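Local coordinates for protein 1,4-dihydroxy-2-naphthoyl-CoA hydrolase (Synechocystis sp., PDB 4K00) that hydrolyses the thioester 1,4-dihydroxy-2-naphthoyl-CoA to 1,4-dihydroxy-2-naphthoate and CoA, a step in phylloquinone (vitamin K1) biosynthesis, at residues A21-F26 with P71-D76; A58-H63 with V115-P120; A64-F69 with L106-Q111; L78-T83 with C94-S99; I84-A89 with P130-I135. All coordinates share one frame; numbering follows the deposited sequence. Where two conformers were deposited one is given.

Contact 1 (A21-F26 with P71-D76)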
# COMPACT_ATOMS: atom_id res chain seq x y z
N ALA A 21 -2.52 15.50 1.92
CA ALA A 21 -2.01 16.83 1.59
C ALA A 21 -2.43 17.21 0.18
O ALA A 21 -2.19 18.34 -0.26
CB ALA A 21 -0.50 16.85 1.72
N GLY A 22 -3.04 16.27 -0.52
CA GLY A 22 -3.57 16.51 -1.85
C GLY A 22 -2.62 16.14 -2.99
O GLY A 22 -2.91 16.44 -4.14
N VAL A 23 -1.50 15.51 -2.67
CA VAL A 23 -0.47 15.19 -3.66
C VAL A 23 -0.04 13.72 -3.56
O VAL A 23 -0.41 13.02 -2.61
CB VAL A 23 0.79 16.09 -3.49
CG1 VAL A 23 0.44 17.57 -3.59
CG2 VAL A 23 1.51 15.79 -2.18
N VAL A 24 0.74 13.26 -4.53
CA VAL A 24 1.30 11.89 -4.47
C VAL A 24 2.21 11.73 -3.25
O VAL A 24 3.11 12.54 -3.02
CB VAL A 24 2.07 11.54 -5.77
CG1 VAL A 24 2.82 10.23 -5.61
CG2 VAL A 24 1.12 11.47 -6.95
N TYR A 25 1.94 10.70 -2.45
CA TYR A 25 2.74 10.36 -1.27
C TYR A 25 4.14 9.90 -1.69
O TYR A 25 4.29 9.19 -2.69
CB TYR A 25 2.01 9.23 -0.52
CG TYR A 25 2.61 8.79 0.78
CD1 TYR A 25 2.61 9.61 1.90
CD2 TYR A 25 3.15 7.50 0.92
CE1 TYR A 25 3.14 9.19 3.11
CE2 TYR A 25 3.68 7.07 2.12
CZ TYR A 25 3.67 7.91 3.21
OH TYR A 25 4.20 7.49 4.43
N PHE A 26 5.15 10.32 -0.93
CA PHE A 26 6.54 10.19 -1.37
C PHE A 26 6.85 8.76 -1.78
O PHE A 26 7.48 8.52 -2.80
CB PHE A 26 7.50 10.67 -0.27
CG PHE A 26 7.74 9.66 0.81
CD1 PHE A 26 6.82 9.47 1.83
CD2 PHE A 26 8.90 8.90 0.82
CE1 PHE A 26 7.05 8.53 2.81
CE2 PHE A 26 9.13 7.97 1.80
CZ PHE A 26 8.20 7.78 2.80
N PRO A 71 5.53 18.23 -6.94
CA PRO A 71 4.46 17.28 -6.63
C PRO A 71 3.67 16.84 -7.86
O PRO A 71 3.74 17.50 -8.90
CB PRO A 71 3.56 18.06 -5.67
CG PRO A 71 3.73 19.49 -6.10
CD PRO A 71 5.16 19.61 -6.57
N ALA A 72 2.96 15.74 -7.73
CA ALA A 72 1.94 15.35 -8.69
C ALA A 72 0.60 15.16 -8.00
O ALA A 72 0.53 15.08 -6.77
CB ALA A 72 2.36 14.08 -9.42
N HIS A 73 -0.46 15.09 -8.79
CA HIS A 73 -1.82 15.02 -8.27
C HIS A 73 -2.58 13.87 -8.93
O HIS A 73 -2.17 13.36 -9.97
CB HIS A 73 -2.57 16.34 -8.51
CG HIS A 73 -1.89 17.53 -7.93
ND1 HIS A 73 -0.89 18.21 -8.59
CD2 HIS A 73 -2.08 18.18 -6.75
CE1 HIS A 73 -0.48 19.22 -7.84
NE2 HIS A 73 -1.18 19.22 -6.72
N CYS A 74 -3.68 13.48 -8.29
CA CYS A 74 -4.59 12.46 -8.80
C CYS A 74 -5.00 12.73 -10.24
O CYS A 74 -5.43 13.83 -10.58
CB CYS A 74 -5.85 12.44 -7.93
SG CYS A 74 -6.93 11.04 -8.24
N GLY A 75 -4.88 11.71 -11.08
CA GLY A 75 -5.27 11.85 -12.47
C GLY A 75 -4.13 12.24 -13.39
O GLY A 75 -4.27 12.14 -14.60
N ASP A 76 -2.99 12.67 -12.84
CA ASP A 76 -1.86 13.04 -13.69
C ASP A 76 -1.38 11.81 -14.44
O ASP A 76 -1.46 10.68 -13.94
CB ASP A 76 -0.70 13.60 -12.86
CG ASP A 76 -0.97 15.00 -12.34
OD1 ASP A 76 -2.00 15.60 -12.72
OD2 ASP A 76 -0.13 15.51 -11.56
O HOH W 1 -4.43 14.83 -5.82
O HOH W 2 3.68 14.54 -4.80

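Contact 2 (A58-H63 with V115-P120)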
# COMPACT_ATOMS: atom_id res chain seq x y z
N ALA A 58 17.83 -15.32 -4.76
CA ALA A 58 16.99 -14.18 -4.57
C ALA A 58 17.60 -12.97 -5.27
O ALA A 58 18.80 -12.94 -5.55
CB ALA A 58 16.80 -13.91 -3.08
N LEU A 59 16.76 -11.99 -5.58
CA LEU A 59 17.23 -10.73 -6.14
C LEU A 59 16.73 -9.56 -5.31
O LEU A 59 15.94 -8.75 -5.79
CB LEU A 59 16.73 -10.53 -7.56
CG LEU A 59 17.40 -11.36 -8.65
CD1 LEU A 59 16.52 -11.36 -9.90
CD2 LEU A 59 18.78 -10.79 -8.96
N PRO A 60 17.18 -9.48 -4.07
CA PRO A 60 16.77 -8.40 -3.19
C PRO A 60 17.28 -7.05 -3.68
O PRO A 60 18.37 -6.94 -4.24
CB PRO A 60 17.42 -8.74 -1.86
CG PRO A 60 18.58 -9.61 -2.21
CD PRO A 60 18.16 -10.38 -3.43
N LEU A 61 16.47 -6.04 -3.44
CA LEU A 61 16.87 -4.67 -3.56
C LEU A 61 17.68 -4.36 -2.30
O LEU A 61 17.24 -4.64 -1.19
CB LEU A 61 15.60 -3.82 -3.73
CG LEU A 61 15.72 -2.32 -3.98
CD1 LEU A 61 14.51 -1.81 -4.73
CD2 LEU A 61 15.87 -1.61 -2.65
N VAL A 62 18.90 -3.84 -2.47
CA VAL A 62 19.79 -3.58 -1.34
C VAL A 62 19.98 -2.09 -1.03
O VAL A 62 20.52 -1.73 0.02
CB VAL A 62 21.17 -4.24 -1.51
CG1 VAL A 62 21.03 -5.75 -1.59
CG2 VAL A 62 21.90 -3.67 -2.72
N HIS A 63 19.55 -1.24 -1.94
CA HIS A 63 19.63 0.20 -1.75
C HIS A 63 18.55 0.87 -2.59
O HIS A 63 18.26 0.45 -3.72
CB HIS A 63 21.02 0.73 -2.15
CG HIS A 63 21.11 2.22 -2.25
ND1 HIS A 63 21.31 3.03 -1.15
CD2 HIS A 63 21.03 3.05 -3.32
CE1 HIS A 63 21.33 4.30 -1.53
NE2 HIS A 63 21.18 4.34 -2.85
N VAL A 115 20.86 -7.07 -5.98
CA VAL A 115 21.91 -8.04 -6.01
C VAL A 115 21.33 -9.44 -6.09
O VAL A 115 20.22 -9.71 -5.62
CB VAL A 115 22.83 -7.95 -4.78
CG1 VAL A 115 23.40 -6.54 -4.64
CG2 VAL A 115 22.08 -8.37 -3.53
N CYS A 116 22.09 -10.33 -6.72
CA CYS A 116 21.71 -11.72 -6.78
C CYS A 116 22.42 -12.47 -5.67
O CYS A 116 23.64 -12.38 -5.55
CB CYS A 116 22.08 -12.29 -8.13
SG CYS A 116 21.63 -14.02 -8.34
N ILE A 117 21.65 -13.20 -4.86
CA ILE A 117 22.23 -14.05 -3.83
C ILE A 117 21.73 -15.49 -3.94
O ILE A 117 20.56 -15.73 -4.26
CB ILE A 117 21.93 -13.52 -2.41
CG1 ILE A 117 20.43 -13.35 -2.20
CG2 ILE A 117 22.64 -12.20 -2.18
CD1 ILE A 117 20.04 -12.95 -0.79
N ALA A 118 22.62 -16.42 -3.67
CA ALA A 118 22.25 -17.83 -3.57
C ALA A 118 21.61 -18.08 -2.22
O ALA A 118 22.05 -17.54 -1.20
CB ALA A 118 23.47 -18.70 -3.76
N LEU A 119 20.56 -18.90 -2.21
CA LEU A 119 19.86 -19.26 -0.98
C LEU A 119 20.17 -20.71 -0.64
O LEU A 119 20.43 -21.51 -1.53
CB LEU A 119 18.35 -19.07 -1.15
CG LEU A 119 17.87 -17.66 -1.47
CD1 LEU A 119 16.37 -17.65 -1.76
CD2 LEU A 119 18.22 -16.71 -0.33
N PRO A 120 20.14 -21.06 0.66
CA PRO A 120 19.70 -20.25 1.80
C PRO A 120 20.79 -19.39 2.44
O PRO A 120 20.50 -18.58 3.32
CB PRO A 120 19.23 -21.32 2.80
CG PRO A 120 20.09 -22.49 2.51
CD PRO A 120 20.44 -22.45 1.05

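Contact 3 (A64-F69 with L106-Q111)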
# COMPACT_ATOMS: atom_id res chain seq x y z
N ALA A 64 17.95 1.91 -2.03
CA ALA A 64 17.06 2.78 -2.77
C ALA A 64 17.30 4.21 -2.35
O ALA A 64 17.62 4.49 -1.18
CB ALA A 64 15.61 2.39 -2.53
N SER A 65 17.16 5.13 -3.30
CA SER A 65 17.13 6.54 -2.97
C SER A 65 16.24 7.29 -3.94
O SER A 65 16.03 6.85 -5.07
CB SER A 65 18.54 7.14 -2.98
OG SER A 65 19.03 7.24 -4.31
N ILE A 66 15.73 8.42 -3.49
CA ILE A 66 14.85 9.25 -4.31
C ILE A 66 14.88 10.69 -3.82
O ILE A 66 14.89 10.94 -2.62
CB ILE A 66 13.41 8.67 -4.34
CG1 ILE A 66 12.48 9.53 -5.21
CG2 ILE A 66 12.82 8.55 -2.93
CD1 ILE A 66 11.31 8.72 -5.75
N ASP A 67 14.95 11.64 -4.77
CA ASP A 67 14.81 13.06 -4.46
C ASP A 67 13.58 13.64 -5.15
O ASP A 67 13.30 13.31 -6.31
CB ASP A 67 16.04 13.83 -4.93
CG ASP A 67 17.33 13.30 -4.33
OD1 ASP A 67 17.50 13.34 -3.09
OD2 ASP A 67 18.18 12.84 -5.10
N PHE A 68 12.86 14.50 -4.44
CA PHE A 68 11.60 15.05 -4.94
C PHE A 68 11.78 16.52 -5.27
O PHE A 68 12.31 17.29 -4.46
CB PHE A 68 10.49 14.85 -3.91
CG PHE A 68 10.33 13.42 -3.48
CD1 PHE A 68 9.55 12.54 -4.23
CD2 PHE A 68 10.99 12.93 -2.36
CE1 PHE A 68 9.43 11.22 -3.84
CE2 PHE A 68 10.87 11.61 -1.98
CZ PHE A 68 10.08 10.75 -2.72
N PHE A 69 11.36 16.90 -6.48
CA PHE A 69 11.53 18.24 -6.98
C PHE A 69 10.19 18.98 -7.04
O PHE A 69 10.12 20.19 -6.82
CB PHE A 69 12.19 18.20 -8.36
CG PHE A 69 13.50 17.47 -8.38
CD1 PHE A 69 14.51 17.81 -7.50
CD2 PHE A 69 13.71 16.43 -9.27
CE1 PHE A 69 15.72 17.13 -7.51
CE2 PHE A 69 14.92 15.75 -9.28
CZ PHE A 69 15.91 16.10 -8.39
N LEU A 106 10.14 17.60 -14.61
CA LEU A 106 10.78 16.61 -13.76
C LEU A 106 10.27 16.68 -12.32
O LEU A 106 10.42 17.70 -11.63
CB LEU A 106 12.30 16.80 -13.78
CG LEU A 106 13.10 15.78 -12.97
CD1 LEU A 106 13.08 14.42 -13.65
CD2 LEU A 106 14.53 16.29 -12.81
N LEU A 107 9.70 15.58 -11.85
CA LEU A 107 9.13 15.51 -10.51
C LEU A 107 10.10 14.90 -9.49
O LEU A 107 10.13 15.32 -8.33
CB LEU A 107 7.85 14.69 -10.56
CG LEU A 107 6.80 15.17 -11.55
CD1 LEU A 107 5.60 14.24 -11.54
CD2 LEU A 107 6.40 16.60 -11.23
N ALA A 108 10.87 13.91 -9.92
CA ALA A 108 11.72 13.13 -9.02
C ALA A 108 12.80 12.40 -9.80
O ALA A 108 12.62 12.06 -10.97
CB ALA A 108 10.89 12.13 -8.22
N ARG A 109 13.93 12.14 -9.14
CA ARG A 109 14.94 11.21 -9.63
C ARG A 109 15.16 10.15 -8.55
O ARG A 109 14.99 10.42 -7.36
CB ARG A 109 16.26 11.93 -9.91
CG ARG A 109 17.00 12.37 -8.65
CD ARG A 109 18.33 13.05 -8.94
NE ARG A 109 18.95 13.50 -7.69
CZ ARG A 109 20.14 14.10 -7.61
NH1 ARG A 109 20.85 14.33 -8.70
NH2 ARG A 109 20.61 14.46 -6.42
N ALA A 110 15.54 8.94 -8.96
CA ALA A 110 15.71 7.85 -8.00
C ALA A 110 16.74 6.83 -8.51
O ALA A 110 17.10 6.82 -9.69
CB ALA A 110 14.38 7.15 -7.73
N GLN A 111 17.21 6.00 -7.58
CA GLN A 111 18.06 4.86 -7.89
C GLN A 111 17.64 3.68 -7.04
O GLN A 111 17.23 3.86 -5.89
CB GLN A 111 19.52 5.18 -7.60
CG GLN A 111 20.14 6.17 -8.55
CD GLN A 111 21.66 6.23 -8.43
OE1 GLN A 111 22.23 5.81 -7.42
NE2 GLN A 111 22.32 6.77 -9.45
O HOH W 3 21.59 6.38 -4.70

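Contact 4 (L78-T83 with C94-S99)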
# COMPACT_ATOMS: atom_id res chain seq x y z
N LEU A 78 2.05 10.24 -15.85
CA LEU A 78 3.49 10.40 -15.60
C LEU A 78 4.28 9.45 -16.50
O LEU A 78 3.76 8.43 -16.96
CB LEU A 78 3.81 10.10 -14.14
CG LEU A 78 2.97 10.81 -13.08
CD1 LEU A 78 3.49 10.45 -11.71
CD2 LEU A 78 2.97 12.32 -13.29
N LEU A 79 5.53 9.81 -16.77
CA LEU A 79 6.49 8.91 -17.39
C LEU A 79 7.59 8.60 -16.39
O LEU A 79 8.12 9.50 -15.74
CB LEU A 79 7.09 9.55 -18.64
CG LEU A 79 6.08 9.96 -19.72
CD1 LEU A 79 6.77 10.70 -20.85
CD2 LEU A 79 5.36 8.73 -20.25
N VAL A 80 7.92 7.33 -16.25
CA VAL A 80 9.09 6.92 -15.49
C VAL A 80 10.12 6.38 -16.46
O VAL A 80 9.91 5.34 -17.08
CB VAL A 80 8.79 5.80 -14.48
CG1 VAL A 80 10.04 5.52 -13.64
CG2 VAL A 80 7.60 6.17 -13.61
N ASN A 81 11.22 7.11 -16.60
CA ASN A 81 12.27 6.72 -17.51
C ASN A 81 13.39 6.04 -16.75
O ASN A 81 13.91 6.59 -15.79
CB ASN A 81 12.82 7.93 -18.27
CG ASN A 81 12.01 8.23 -19.51
OD1 ASN A 81 12.04 7.47 -20.48
ND2 ASN A 81 11.25 9.31 -19.46
N LEU A 82 13.73 4.85 -17.22
CA LEU A 82 14.57 3.94 -16.49
C LEU A 82 15.80 3.65 -17.34
O LEU A 82 15.69 3.39 -18.54
CB LEU A 82 13.81 2.64 -16.18
CG LEU A 82 14.63 1.39 -15.88
CD1 LEU A 82 15.31 1.52 -14.52
CD2 LEU A 82 13.75 0.15 -15.91
N THR A 83 16.97 3.71 -16.71
CA THR A 83 18.19 3.13 -17.24
C THR A 83 18.78 2.08 -16.30
O THR A 83 18.84 2.30 -15.09
CB THR A 83 19.24 4.22 -17.48
OG1 THR A 83 18.72 5.17 -18.42
CG2 THR A 83 20.52 3.63 -18.02
N CYS A 94 19.47 0.51 -11.17
CA CYS A 94 18.43 1.20 -11.93
C CYS A 94 18.41 2.69 -11.59
O CYS A 94 18.43 3.06 -10.41
CB CYS A 94 17.07 0.60 -11.61
SG CYS A 94 16.87 -1.14 -12.08
N ASP A 95 18.37 3.53 -12.62
CA ASP A 95 18.28 4.99 -12.49
C ASP A 95 17.00 5.46 -13.10
O ASP A 95 16.68 5.08 -14.23
CB ASP A 95 19.41 5.66 -13.26
CG ASP A 95 20.63 5.88 -12.42
OD1 ASP A 95 20.63 6.83 -11.62
OD2 ASP A 95 21.59 5.10 -12.59
N TYR A 96 16.25 6.27 -12.36
CA TYR A 96 14.90 6.64 -12.78
C TYR A 96 14.77 8.15 -12.81
O TYR A 96 15.29 8.84 -11.93
CB TYR A 96 13.84 6.11 -11.80
CG TYR A 96 13.95 4.65 -11.41
CD1 TYR A 96 14.78 4.24 -10.37
CD2 TYR A 96 13.17 3.69 -12.04
CE1 TYR A 96 14.85 2.90 -10.00
CE2 TYR A 96 13.23 2.36 -11.67
CZ TYR A 96 14.06 1.97 -10.65
OH TYR A 96 14.12 0.64 -10.28
N GLU A 97 14.06 8.66 -13.80
CA GLU A 97 13.50 10.01 -13.73
C GLU A 97 12.00 9.94 -13.91
O GLU A 97 11.53 9.25 -14.81
CB GLU A 97 14.06 10.90 -14.84
CG GLU A 97 15.55 11.11 -14.80
CD GLU A 97 15.98 12.30 -15.64
OE1 GLU A 97 15.42 12.48 -16.75
OE2 GLU A 97 16.84 13.07 -15.19
N ILE A 98 11.27 10.65 -13.05
CA ILE A 98 9.81 10.71 -13.14
C ILE A 98 9.38 12.10 -13.57
O ILE A 98 9.76 13.10 -12.95
CB ILE A 98 9.13 10.35 -11.80
CG1 ILE A 98 9.65 9.01 -11.28
CG2 ILE A 98 7.61 10.29 -11.98
CD1 ILE A 98 9.15 8.65 -9.90
N SER A 99 8.59 12.16 -14.63
CA SER A 99 8.18 13.42 -15.20
C SER A 99 6.69 13.40 -15.53
O SER A 99 6.10 12.33 -15.70
CB SER A 99 8.99 13.72 -16.46
OG SER A 99 8.85 12.67 -17.40
O HOH W 4 10.96 11.03 -17.05
O HOH W 5 16.90 7.11 -16.17

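Contact 5 (I84-A89 with P130-I135)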
# COMPACT_ATOMS: atom_id res chain seq x y z
N ILE A 84 19.18 0.93 -16.86
CA ILE A 84 19.77 -0.15 -16.05
C ILE A 84 21.21 -0.41 -16.44
O ILE A 84 21.54 -0.49 -17.63
CB ILE A 84 19.01 -1.49 -16.17
CG1 ILE A 84 17.50 -1.28 -16.18
CG2 ILE A 84 19.40 -2.43 -15.04
CD1 ILE A 84 16.92 -1.18 -17.58
N THR A 85 22.06 -0.57 -15.43
CA THR A 85 23.51 -0.68 -15.58
C THR A 85 23.96 -1.87 -14.72
O THR A 85 23.41 -2.08 -13.64
CB THR A 85 24.18 0.60 -15.02
OG1 THR A 85 23.90 1.71 -15.89
CG2 THR A 85 25.70 0.43 -14.91
N GLN A 86 24.92 -2.64 -15.19
CA GLN A 86 25.52 -3.68 -14.35
C GLN A 86 26.72 -3.12 -13.62
O GLN A 86 27.68 -2.69 -14.24
CB GLN A 86 25.96 -4.88 -15.19
CG GLN A 86 26.48 -6.01 -14.34
CD GLN A 86 26.68 -7.31 -15.10
OE1 GLN A 86 26.34 -7.42 -16.28
NE2 GLN A 86 27.21 -8.31 -14.41
N ALA A 87 26.68 -3.15 -12.29
CA ALA A 87 27.76 -2.57 -11.49
C ALA A 87 28.84 -3.60 -11.09
O ALA A 87 29.99 -3.24 -10.84
CB ALA A 87 27.16 -1.91 -10.25
N SER A 88 28.47 -4.88 -11.07
CA SER A 88 29.39 -5.94 -10.68
C SER A 88 28.85 -7.26 -11.20
O SER A 88 27.82 -7.28 -11.85
CB SER A 88 29.57 -6.00 -9.16
OG SER A 88 28.43 -6.59 -8.54
N ALA A 89 29.55 -8.35 -10.92
CA ALA A 89 29.08 -9.67 -11.34
C ALA A 89 27.70 -9.93 -10.74
O ALA A 89 26.90 -10.66 -11.32
CB ALA A 89 30.06 -10.76 -10.90
N PRO A 130 20.41 -14.48 -18.51
CA PRO A 130 19.37 -13.78 -19.26
C PRO A 130 19.17 -12.35 -18.78
O PRO A 130 18.81 -11.46 -19.57
CB PRO A 130 18.12 -14.63 -19.00
CG PRO A 130 18.66 -15.99 -18.75
CD PRO A 130 19.95 -15.78 -18.01
N TRP A 131 19.39 -12.12 -17.49
CA TRP A 131 19.26 -10.79 -16.92
C TRP A 131 20.41 -9.90 -17.37
O TRP A 131 20.21 -8.78 -17.80
CB TRP A 131 19.20 -10.87 -15.41
CG TRP A 131 17.92 -11.45 -14.94
CD1 TRP A 131 17.39 -12.67 -15.27
CD2 TRP A 131 16.99 -10.83 -14.06
NE1 TRP A 131 16.18 -12.84 -14.63
CE2 TRP A 131 15.91 -11.72 -13.89
CE3 TRP A 131 16.96 -9.60 -13.40
CZ2 TRP A 131 14.82 -11.42 -13.09
CZ3 TRP A 131 15.89 -9.31 -12.61
CH2 TRP A 131 14.83 -10.21 -12.45
N GLN A 132 21.63 -10.43 -17.28
CA GLN A 132 22.80 -9.76 -17.82
C GLN A 132 22.61 -9.40 -19.28
O GLN A 132 22.94 -8.30 -19.71
CB GLN A 132 23.98 -10.70 -17.70
CG GLN A 132 25.20 -10.10 -17.08
CD GLN A 132 26.21 -11.17 -16.75
OE1 GLN A 132 26.58 -11.34 -15.59
NE2 GLN A 132 26.62 -11.93 -17.76
N THR A 133 22.12 -10.35 -20.06
CA THR A 133 21.90 -10.15 -21.47
C THR A 133 20.93 -8.99 -21.72
O THR A 133 21.20 -8.11 -22.55
CB THR A 133 21.39 -11.45 -22.12
OG1 THR A 133 22.36 -12.48 -21.91
CG2 THR A 133 21.14 -11.25 -23.60
N ALA A 134 19.81 -8.97 -21.00
CA ALA A 134 18.84 -7.88 -21.09
C ALA A 134 19.44 -6.52 -20.74
O ALA A 134 19.17 -5.51 -21.40
CB ALA A 134 17.65 -8.15 -20.19
N ILE A 135 20.26 -6.49 -19.68
CA ILE A 135 20.88 -5.24 -19.26
C ILE A 135 21.86 -4.73 -20.33
O ILE A 135 21.92 -3.53 -20.59
CB ILE A 135 21.60 -5.37 -17.90
CG1 ILE A 135 20.58 -5.64 -16.78
CG2 ILE A 135 22.35 -4.09 -17.57
CD1 ILE A 135 21.21 -6.10 -15.48
O HOH W 6 25.05 -6.21 -18.35

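Contact 1 (A21-F26 with P71-D76)
The carbonyl oxygen of Ala72 is gripped from the other loop by two groups of consecutive residues. Val24 N donates a hydrogen bond to Ala72 O (2.9 Å), coming in from above the carbonyl plane, 36° out of it, while Val23 CA adds a C-H...O contact to Ala72 O at 3.3 Å. Two waters extend this link. One donates to Gly22 O and accepts from Cys74 N; the other donates to Val24 O at 2.7 Å and accepts from Ala72 N.

Side chains pack around this polar seam. With CG1 anti to its carbonyl carbon (chi1 -57°), Val23 crosses Pro71, Val23 CG1 to Pro71 CB 3.8 Å, and also reaches the imidazole of His73. Val24 CG2 rests on Ala72 CB, also at 3.8 Å, and Phe29 of helix 26-43 touches both residues. His73 is held at the start of a type II turn, its N donating to Asp76 OD2 at 2.8 Å.

One direct hydrogen bond and two water bridges thus satisfy main-chain polar groups of both loops. They join the 71-76 loop to the loop whose Val23 lies about 4 Å, side chain to side chain, from the predicted active-site Asp19.

Contact 2 (A58-H63 with V115-P120)
Ala58 and Ile117 exchange two main-chain hydrogen bonds, Ala58 N to Ile117 O at 2.8 Å and Ile117 N to Ala58 O at 2.9 Å, and so form an antiparallel hydrogen-bonded pair. A third bond runs from Val115 N to Pro60 O at 3.0 Å, with the donor nearly along the C=O axis. Pro60 has no N-H to return to Val115 O. That oxygen instead receives the CA-H of Leu59, Leu59 CA to Val115 O 3.2 Å, and the proline ring carbon CD lies beside it.

Ala58 and Ile117 share one face of the sheet, where Ala58 CB sits against Ile117 CG1, with Leu119 CD1 a little farther out. Ile117 carries CG1 between its backbone N and carbonyl carbon (chi1 56°), which directs CD1 obliquely toward Pro60 CG, 3.9 Å away. Leu59 turns its CD2 methyl to Cys116 CB at 3.7 Å, and Cys116 in turn packs on Ala125, Leu127 and Pro128. Val62 and Val115 cross at about a right angle; Val62 CG1 lies 3.4 Å from Val115 CG2, tighter than a usual van der Waals contact.

At Val62 the strand is irregular: Val62 and His63 both face His113, a classic beta bulge. His63 also joins a beta ladder with a strand of the second subunit. The pairing is an irregular stretch, with a single bridge pair, of the antiparallel sheet of the hotdog fold, which continues into the second subunit.

Contact 3 (A64-F69 with L106-Q111)
Arg109 runs beside Asp67 and crosses the Phe69 ring obliquely. Its CB lies 4.1 Å from Phe69 CE2. CG, set between the backbone N and the carbonyl carbon (chi1 72°), meets Phe69 CZ at 3.9 Å, and CD keeps the same ring atom company while also nearing Asp67 OD2. From CG onward the chain is extended, carrying NE to Asp67 OD2 at 2.8 Å in a salt bridge. The oxygen lies close to the guanidinium plane and is met on its anti side; Arg109 NH2 adds a weak bond to the same oxygen, 3.2 Å from Asp67 OD2. The two side chains point the same way, with carboxylate and guanidinium planes 51° apart.

Beneath them, Asp67 and Arg109 form a hydrogen-bonded backbone pair, as do Ser65 and Gln111. Just past the ladder, Phe69 N donates to Leu107 O at 2.7 Å, and the Phe69 ring crosses Leu106 obliquely, Phe69 CE2 to Leu106 CD2 3.6 Å. On the other face Ile66 CB packs on Ala110 CB at 3.8 Å, and Ile66 and Phe68 also touch helix 26-43. Gln111 NE2 binds Asp95 of the adjoining strand.

The second carboxylate oxygen of Asp67, OD1, is hydrogen-bonded to His63 ND1 of the second subunit. One carboxylate therefore bridges an intrachain arginine and a histidine across the continuous intersubunit sheet, which probably favours its charged form.

Contact 4 (L78-T83 with C94-S99)
Leu82 sends CG anti to its backbone N (chi1 159°), whereas Tyr96 holds CG beside its own (chi1 -48°), and from their non-hydrogen-bonded pair these torsions set the two side chains alongside each other. They point the same way, with Leu82 CD1 3.6 Å from Tyr96 CE2. The same methyl of Leu82, CD1, touches Cys94 CB at 3.5 Å. Farther along this face Val80 CG1 approaches Tyr96 CD2 at 4.0 Å, and Leu78 crosses Ile98. Helix 26-43 packs on Val80, Leu82 and Tyr96, with Cys33 and Tyr37 against the tyrosine, while the phenol OH bonds to Thr112.

Six backbone hydrogen bonds, all 2.8 to 2.9 Å between N and O, join Leu79 with Ser99, Asn81 with Glu97 and Thr83 with Asp95. On the face these residues share, a water takes a bond from Asn81 ND2, donates to Glu97 O and is hydrogen-bonded to Ser99 OG at 2.7 Å. Asn81 OD1 is bound to Thr8 OG1, so its amide also ties in strand 6-12.

A regular antiparallel hairpin results, with one apolar face and one mostly polar face that also carries Leu79. The apolar side meets the long helix, as in the hotdog fold, where a curved sheet wraps around that helix.

Contact 5 (I84-A89 with P130-I135)
Ile84 and Ile135 bring the end of strand 77-86 against helix 129-136, a short helix packed at the end of that strand in the hotdog fold. Their side chains cross at about a right angle, Ile84 CG2 meeting Ile135 CG1 at 3.8 Å. Ile135 CG2, anti to its backbone N, reaches back to the strand itself, lying 3.7 Å from Ile84 O and 3.8 Å from Gln86 N. Trp40 of helix 26-43 and Phe92 of the neighbouring strand touch both isoleucines, so this apolar pair is buried between helix and sheet.

Farther out, the contact turns polar. Gln86, extended with CG anti to its backbone N (chi1 -176°), crosses Gln132 obliquely, their amide planes 23° apart. A weak hydrogen bond joins them, Gln86 NE2 to Gln132 OE1 at 3.3 Å. What positions the Gln86 amide is more firmly made within its own segment: Gln86 NE2 donates to Ser88 O at 2.8 Å, and that oxygen lies within 3° of the amide plane. Gln86 NE2 thereby has two acceptors. At the other polar atom of the amide, a water donates to Gln86 OE1 at 2.7 Å and, more distantly, to Gln132 O at 3.3 Å.

Contacts 2, 3 and 4 are strand pairings of one antiparallel sheet. Contacts 2 and 3 join the same strands, 57-68 and 106-118, irregularly near one end and regularly along the rest; both, like contact 1, reach the second subunit. All five are partly buried: contact 4, nearest the chain's centre, has a buried face under helix 26-43, whereas contact 3 has exposed Phe69 and Arg109. Contact 5 shares strand 77-86 with contact 4 but passes from an isoleucine pair to a weak glutamine pair. Contact 1 joins loops by one direct hydrogen bond and two water bridges; its Ala72 packs on Leu107 of contact 3. Contact 3 carries a salt bridge, while contact 2 combines backbone bonds with apolar packing.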